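Local coordinates for hypothetical protein YfiH (Bacillus licheniformis, PDB 6DZD), which probably cleaves purine nucleosides such as adenosine and inosine with phosphate, as a zinc-containing member of the YfiH/LACC1 family of purine nucleoside phosphorylases, at residues R8-A11 / L15-E18; N65-A70 / T75-W80; V228-L233 / I243-L248. All blocks are in the same frame, centred on the assembly; numbering follows the deposited sequence.

Contact 1: residues R8-A11 / L15-E18; sequences RLDA and LLIE
R8 and L16 form an antiparallel hydrogen-bonded pair, with R8 N to L16 O and L16 N to R8 O both 2.7 Å, while L9 and L15 make the adjoining non-hydrogen-bonded pair. Together they zip up the β hairpin of strands 7-10 and 14-17 at one margin of a mixed sheet, where 7-10 is the outermost strand and 14-17 is bonded on its other side to strand 30-35 through F34 and A32. The two faces of the hairpin differ in chemistry. On one, L9 and L15 meet through methyl groups, L9 CD1 lying 3.6 Å from L15 CD2, and T36 touches both leucines. On the other, R8 runs out with CG anti to its N (chi1 -169°) and then bends at chi3, which places the guanidinium between two acids. R8 NH2 pairs with D10 OD1 at 3.4 Å, whereas the bridge to E18 is long and rests on charge alone, its oxygen well out of the guanidinium plane and the carboxylate turned 55° from it. L16 supplies the apolar part of this face, where its CD1 also touches the D10 carboxylate and lies obliquely to the guanidinium, 3.8 Å from R8 NH2.

Contact 2: residues N65-A70 / T75-W80; sequences NRKKVA and TDLHDW
A70 and T75 join the end of the helical segment to the chain that follows it, and the packing here is dense. A70 O accepts two bonds from the same threonine, from T75 N at 2.9 Å and from T75 OG1 at 3.0 Å; chi1 of 63° turns OG1 to that carbonyl. OG1 in turn receives W80 NE1, 3.1 Å away and almost exactly in the indole plane, so that one hydroxyl ties the helix carbonyl to the tryptophan and helps to fix the rotation of the ring. The A70 methyl packs against the same group, with CB 4.0 Å from W80 NE1 and 4.1 Å from L77 CD1. L77 CD1 also lies over one face of the indole, offset toward its rim. Both L77 methyls approach R66 CB, while the R66 guanidinium leads away to the carbonyl O atoms of G102 and A103.

This is a helix-to-strand connection: helix 59-72 ends, the chain turns back through a short 3-10 segment at 77-78, and W80 opens strand 80-82 at the margin of a mixed sheet. The indole lies against that sheet, where M271, F273 and A126 touch it and the ring of F124 meets it at about 20°.

Towards solvent the contact thins out, beginning at K67, whose CG methylene lies 3.9 Å from L77 CD2, the two side chains crossing at about a right angle. On the exposed side of the turn, D76 OD1 is bonded by H78 N, which makes an Asx turn, and by H78 ND1 at 2.7 Å, both from the same face of the carboxylate.

Contact 3: residues V228-L233 / I243-L248; sequences VNRQLL and IEVSSL
I243 turns its two branches to two different residues of the helix, CD1 to L233 and CG2 to both L233 and R230. The closest approach is L233 CB to I243 CD1 at 3.6 Å, and the two side chains pass each other at a slant, L233 CD1 lying 4.0 Å from both I243 CG2 and I243 CD1. R230 crosses the isoleucine at about a right angle instead, with its CG 4.0 Å from I243 CG2 and 4.3 Å from V245 CG2. The aliphatic stem of the arginine therefore spans the two strand residues whose side chains face the helix. Its first torsion sets CG anti to the backbone N (chi1 -172°), and a bend at chi3 then carries the guanidinium off to a salt bridge with E227. The arrangement is a helix packed on the face of a mixed β-sheet, at its edge strand 243-245; the axis of segment 228-233 runs at 178° to that of the strand, 10.1 Å away. A180 and I182 of the neighbouring strand, with A160 and V164 of helix 159-169, extend the apolar layer around L233 and R230. Between these two segments the contact is thus hydrocarbon; the polar link comes one turn earlier, where K226 NZ bonds S246 O and L248 O.

Overall arrangement
Contact 1 is the hairpin at one edge of a six-stranded mixed sheet; contact 2 is the connection leading into the strand at its other edge, 80-82, and the contact centres are about 17 Å apart. Contact 3 belongs to the second six-stranded sheet, on the other side of the chain's centre from contact 2, with about 28 Å between their centres. Contact 1 is a surface contact held by main-chain pairing and charges, whereas contact 2 is buried and gathers a hydroxyl, a carbonyl and an indole within apolar packing. Contact 3, partly buried, is apolar between its segments. The V245 side chain lies about 13 Å from the zinc ion, and the chain runs on from segment 243-248 into the zinc ligand C249.

Contact 1: residues R8-A11 / L15-E18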
# COMPACT_ATOMS: atom_id res chain seq x y z
N ARG A 8 6.96 13.19 3.17
CA ARG A 8 7.36 14.17 4.17
C ARG A 8 6.78 13.74 5.51
O ARG A 8 5.62 13.33 5.57
CB ARG A 8 6.90 15.58 3.82
CG ARG A 8 7.52 16.65 4.69
CD ARG A 8 6.97 18.04 4.40
NE ARG A 8 5.62 18.23 4.93
CZ ARG A 8 4.51 17.99 4.24
NH1 ARG A 8 4.58 17.54 2.99
NH2 ARG A 8 3.32 18.19 4.80
N LEU A 9 7.61 13.79 6.55
CA LEU A 9 7.24 13.39 7.91
C LEU A 9 6.55 14.53 8.66
O LEU A 9 7.20 15.52 9.01
CB LEU A 9 8.48 12.92 8.66
CG LEU A 9 8.22 12.12 9.94
CD1 LEU A 9 7.12 11.10 9.76
CD2 LEU A 9 9.50 11.44 10.42
N ASP A 10 5.23 14.42 8.84
CA ASP A 10 4.50 15.25 9.82
C ASP A 10 4.47 14.43 11.11
O ASP A 10 3.53 13.69 11.39
CB ASP A 10 3.09 15.57 9.33
CG ASP A 10 3.06 16.73 8.38
OD1 ASP A 10 4.16 17.17 7.98
OD2 ASP A 10 1.95 17.19 8.01
N ALA A 11 5.53 14.56 11.91
CA ALA A 11 5.68 13.69 13.06
C ALA A 11 4.51 13.86 14.04
O ALA A 11 3.84 14.90 14.03
CB ALA A 11 7.01 13.97 13.77
N LEU A 15 3.24 10.23 7.30
CA LEU A 15 4.13 10.49 6.17
C LEU A 15 3.27 10.91 4.99
O LEU A 15 2.36 10.17 4.60
CB LEU A 15 4.95 9.25 5.82
CG LEU A 15 6.13 8.96 6.73
CD1 LEU A 15 6.53 7.51 6.61
CD2 LEU A 15 7.27 9.88 6.36
N LEU A 16 3.57 12.07 4.39
CA LEU A 16 2.71 12.66 3.37
C LEU A 16 3.45 12.81 2.05
O LEU A 16 4.56 13.34 2.01
CB LEU A 16 2.21 14.04 3.82
CG LEU A 16 1.19 14.01 4.97
CD1 LEU A 16 0.85 15.40 5.44
CD2 LEU A 16 -0.08 13.24 4.53
N ILE A 17 2.79 12.40 0.96
CA ILE A 17 3.33 12.59 -0.39
C ILE A 17 3.15 14.05 -0.80
O ILE A 17 2.05 14.48 -1.18
CB ILE A 17 2.68 11.63 -1.39
CG1 ILE A 17 3.06 10.20 -1.01
CG2 ILE A 17 3.15 11.93 -2.79
CD1 ILE A 17 2.11 9.11 -1.49
N GLU A 18 4.25 14.80 -0.81
CA GLU A 18 4.17 16.25 -0.93
C GLU A 18 3.70 16.69 -2.31
O GLU A 18 2.71 17.43 -2.43
CB GLU A 18 5.51 16.88 -0.58
CG GLU A 18 5.37 18.29 -0.09
CD GLU A 18 6.59 18.75 0.63
OE1 GLU A 18 7.52 17.93 0.76
OE2 GLU A 18 6.63 19.92 1.05

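Contact 2: residues N65-A70 / T75-W80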
# COMPACT_ATOMS: atom_id res chain seq x y z
N ASN A 65 -7.21 5.01 16.74
CA ASN A 65 -6.05 5.36 15.92
C ASN A 65 -6.49 5.86 14.54
O ASN A 65 -5.92 6.82 14.01
CB ASN A 65 -5.12 4.15 15.77
CG ASN A 65 -4.57 3.65 17.07
OD1 ASN A 65 -4.45 4.40 18.04
ND2 ASN A 65 -4.19 2.38 17.10
N ARG A 66 -7.52 5.23 13.96
CA ARG A 66 -8.08 5.71 12.70
C ARG A 66 -8.76 7.06 12.88
O ARG A 66 -8.61 7.95 12.03
CB ARG A 66 -9.06 4.68 12.12
CG ARG A 66 -8.45 3.34 11.70
CD ARG A 66 -9.52 2.41 11.13
NE ARG A 66 -9.03 1.08 10.81
CZ ARG A 66 -9.75 0.14 10.18
NH1 ARG A 66 -9.24 -1.06 9.92
NH2 ARG A 66 -11.00 0.40 9.82
N LYS A 67 -9.50 7.23 13.98
CA LYS A 67 -10.14 8.51 14.24
C LYS A 67 -9.13 9.63 14.37
O LYS A 67 -9.42 10.77 13.99
CB LYS A 67 -11.01 8.41 15.49
CG LYS A 67 -12.46 7.99 15.22
CD LYS A 67 -13.20 7.69 16.53
CE LYS A 67 -14.66 8.07 16.47
NZ LYS A 67 -15.38 7.42 17.59
N LYS A 68 -7.93 9.33 14.88
CA LYS A 68 -6.90 10.36 15.01
C LYS A 68 -6.31 10.70 13.66
O LYS A 68 -6.12 11.89 13.35
CB LYS A 68 -5.80 9.90 15.96
CG LYS A 68 -4.45 10.57 15.67
CD LYS A 68 -3.59 10.67 16.92
CE LYS A 68 -2.24 11.34 16.67
NZ LYS A 68 -1.37 11.26 17.90
N VAL A 69 -6.07 9.70 12.81
CA VAL A 69 -5.52 9.99 11.49
C VAL A 69 -6.53 10.76 10.65
O VAL A 69 -6.18 11.74 10.00
CB VAL A 69 -5.06 8.70 10.79
CG1 VAL A 69 -4.63 9.03 9.37
CG2 VAL A 69 -3.93 8.04 11.57
N ALA A 70 -7.80 10.36 10.70
CA ALA A 70 -8.83 11.08 9.96
C ALA A 70 -8.89 12.54 10.38
O ALA A 70 -9.09 13.44 9.55
CB ALA A 70 -10.18 10.40 10.17
N THR A 75 -10.68 15.27 7.96
CA THR A 75 -11.71 14.50 7.28
C THR A 75 -12.55 13.77 8.31
O THR A 75 -12.26 13.77 9.51
CB THR A 75 -11.13 13.48 6.28
OG1 THR A 75 -10.35 12.50 6.99
CG2 THR A 75 -10.27 14.17 5.23
N ASP A 76 -13.60 13.12 7.82
CA ASP A 76 -14.46 12.28 8.62
C ASP A 76 -14.24 10.82 8.28
O ASP A 76 -14.23 10.45 7.10
CB ASP A 76 -15.92 12.64 8.36
CG ASP A 76 -16.83 12.22 9.49
OD1 ASP A 76 -16.59 11.15 10.09
OD2 ASP A 76 -17.79 12.99 9.77
N LEU A 77 -14.15 9.98 9.31
CA LEU A 77 -13.95 8.55 9.10
C LEU A 77 -15.13 7.91 8.37
O LEU A 77 -14.97 6.82 7.80
CB LEU A 77 -13.74 7.86 10.45
CG LEU A 77 -13.04 6.50 10.45
CD1 LEU A 77 -11.70 6.61 9.76
CD2 LEU A 77 -12.89 5.96 11.86
N HIS A 78 -16.28 8.58 8.35
CA HIS A 78 -17.43 8.09 7.60
C HIS A 78 -17.20 8.08 6.10
O HIS A 78 -17.85 7.32 5.39
CB HIS A 78 -18.67 8.94 7.92
CG HIS A 78 -19.17 8.74 9.32
ND1 HIS A 78 -18.57 9.31 10.41
CD2 HIS A 78 -20.20 8.00 9.80
CE1 HIS A 78 -19.21 8.95 11.51
NE2 HIS A 78 -20.21 8.15 11.16
N ASP A 79 -16.28 8.91 5.61
CA ASP A 79 -15.98 8.99 4.19
C ASP A 79 -14.75 8.16 3.81
O ASP A 79 -14.15 8.38 2.75
CB ASP A 79 -15.80 10.44 3.76
CG ASP A 79 -16.98 11.32 4.15
OD1 ASP A 79 -18.15 10.90 3.93
OD2 ASP A 79 -16.74 12.43 4.68
N TRP A 80 -14.36 7.21 4.66
CA TRP A 80 -13.25 6.31 4.39
C TRP A 80 -13.77 4.93 3.97
O TRP A 80 -14.87 4.51 4.33
CB TRP A 80 -12.35 6.19 5.61
CG TRP A 80 -11.57 7.41 5.91
CD1 TRP A 80 -12.07 8.65 6.20
CD2 TRP A 80 -10.14 7.54 5.93
NE1 TRP A 80 -11.04 9.54 6.41
CE2 TRP A 80 -9.85 8.88 6.25
CE3 TRP A 80 -9.08 6.65 5.72
CZ2 TRP A 80 -8.54 9.36 6.36
CZ3 TRP A 80 -7.78 7.12 5.84
CH2 TRP A 80 -7.52 8.47 6.15

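Contact 3: residues V228-L233 / I243-L248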
# COMPACT_ATOMS: atom_id res chain seq x y z
N VAL A 228 10.09 -5.45 -8.50
CA VAL A 228 9.21 -6.18 -9.40
C VAL A 228 7.97 -5.34 -9.68
O VAL A 228 7.48 -5.31 -10.82
CB VAL A 228 8.82 -7.54 -8.80
CG1 VAL A 228 7.99 -8.32 -9.79
CG2 VAL A 228 10.06 -8.30 -8.38
N ASN A 229 7.44 -4.68 -8.66
CA ASN A 229 6.30 -3.82 -8.90
C ASN A 229 6.67 -2.62 -9.76
O ASN A 229 5.93 -2.27 -10.70
CB ASN A 229 5.69 -3.39 -7.57
CG ASN A 229 4.84 -4.48 -6.96
OD1 ASN A 229 3.68 -4.67 -7.34
ND2 ASN A 229 5.41 -5.23 -6.04
N ARG A 230 7.81 -1.99 -9.50
CA ARG A 230 8.24 -0.92 -10.39
C ARG A 230 8.36 -1.42 -11.82
O ARG A 230 7.95 -0.74 -12.77
CB ARG A 230 9.55 -0.31 -9.93
CG ARG A 230 9.92 0.93 -10.70
CD ARG A 230 11.43 1.16 -10.67
NE ARG A 230 12.16 0.16 -11.43
CZ ARG A 230 12.26 0.19 -12.76
NH1 ARG A 230 12.93 -0.76 -13.41
NH2 ARG A 230 11.67 1.16 -13.44
N GLN A 231 8.90 -2.63 -12.00
CA GLN A 231 8.99 -3.20 -13.33
C GLN A 231 7.61 -3.41 -13.93
O GLN A 231 7.40 -3.17 -15.12
CB GLN A 231 9.78 -4.51 -13.29
CG GLN A 231 11.28 -4.33 -13.17
CD GLN A 231 12.06 -5.61 -13.40
OE1 GLN A 231 11.72 -6.41 -14.28
NE2 GLN A 231 13.13 -5.80 -12.64
N LEU A 232 6.64 -3.80 -13.10
CA LEU A 232 5.31 -4.07 -13.62
C LEU A 232 4.59 -2.79 -14.03
O LEU A 232 3.82 -2.82 -15.00
CB LEU A 232 4.50 -4.81 -12.57
CG LEU A 232 4.91 -6.27 -12.45
CD1 LEU A 232 4.46 -6.80 -11.09
CD2 LEU A 232 4.33 -7.08 -13.61
N LEU A 233 4.86 -1.67 -13.35
CA LEU A 233 4.31 -0.38 -13.76
C LEU A 233 4.88 0.07 -15.10
O LEU A 233 4.14 0.49 -16.00
CB LEU A 233 4.57 0.67 -12.69
CG LEU A 233 3.94 0.42 -11.31
CD1 LEU A 233 4.41 1.44 -10.26
CD2 LEU A 233 2.43 0.43 -11.42
N ILE A 243 7.62 7.40 -11.70
CA ILE A 243 7.52 6.45 -10.59
C ILE A 243 8.59 6.80 -9.55
O ILE A 243 9.78 6.94 -9.88
CB ILE A 243 7.65 4.99 -11.06
CG1 ILE A 243 6.63 4.70 -12.15
CG2 ILE A 243 7.47 4.02 -9.90
CD1 ILE A 243 6.87 3.38 -12.82
N GLU A 244 8.17 6.94 -8.29
CA GLU A 244 9.10 7.20 -7.20
C GLU A 244 8.98 6.09 -6.17
O GLU A 244 7.88 5.81 -5.67
CB GLU A 244 8.84 8.58 -6.57
CG GLU A 244 8.87 9.77 -7.56
CD GLU A 244 10.27 10.26 -7.84
OE1 GLU A 244 11.23 9.47 -7.67
OE2 GLU A 244 10.40 11.46 -8.22
N VAL A 245 10.11 5.47 -5.85
CA VAL A 245 10.18 4.34 -4.93
C VAL A 245 10.82 4.81 -3.63
O VAL A 245 11.98 5.23 -3.62
CB VAL A 245 10.96 3.18 -5.54
CG1 VAL A 245 11.03 2.04 -4.57
CG2 VAL A 245 10.32 2.78 -6.87
N SER A 246 10.07 4.71 -2.53
CA SER A 246 10.61 5.00 -1.21
C SER A 246 11.69 3.98 -0.85
O SER A 246 11.52 2.78 -1.07
CB SER A 246 9.49 4.96 -0.18
OG SER A 246 9.99 4.99 1.15
N SER A 247 12.81 4.46 -0.32
CA SER A 247 13.89 3.55 0.06
C SER A 247 13.69 2.93 1.44
O SER A 247 14.44 2.00 1.79
CB SER A 247 15.21 4.30 0.02
OG SER A 247 15.13 5.42 0.87
N LEU A 248 12.65 3.33 2.17
CA LEU A 248 12.47 2.89 3.54
C LEU A 248 12.08 1.41 3.60
O LEU A 248 11.20 0.96 2.87
CB LEU A 248 11.41 3.75 4.24
CG LEU A 248 11.79 5.22 4.48
CD1 LEU A 248 10.62 5.99 5.09
CD2 LEU A 248 13.04 5.40 5.34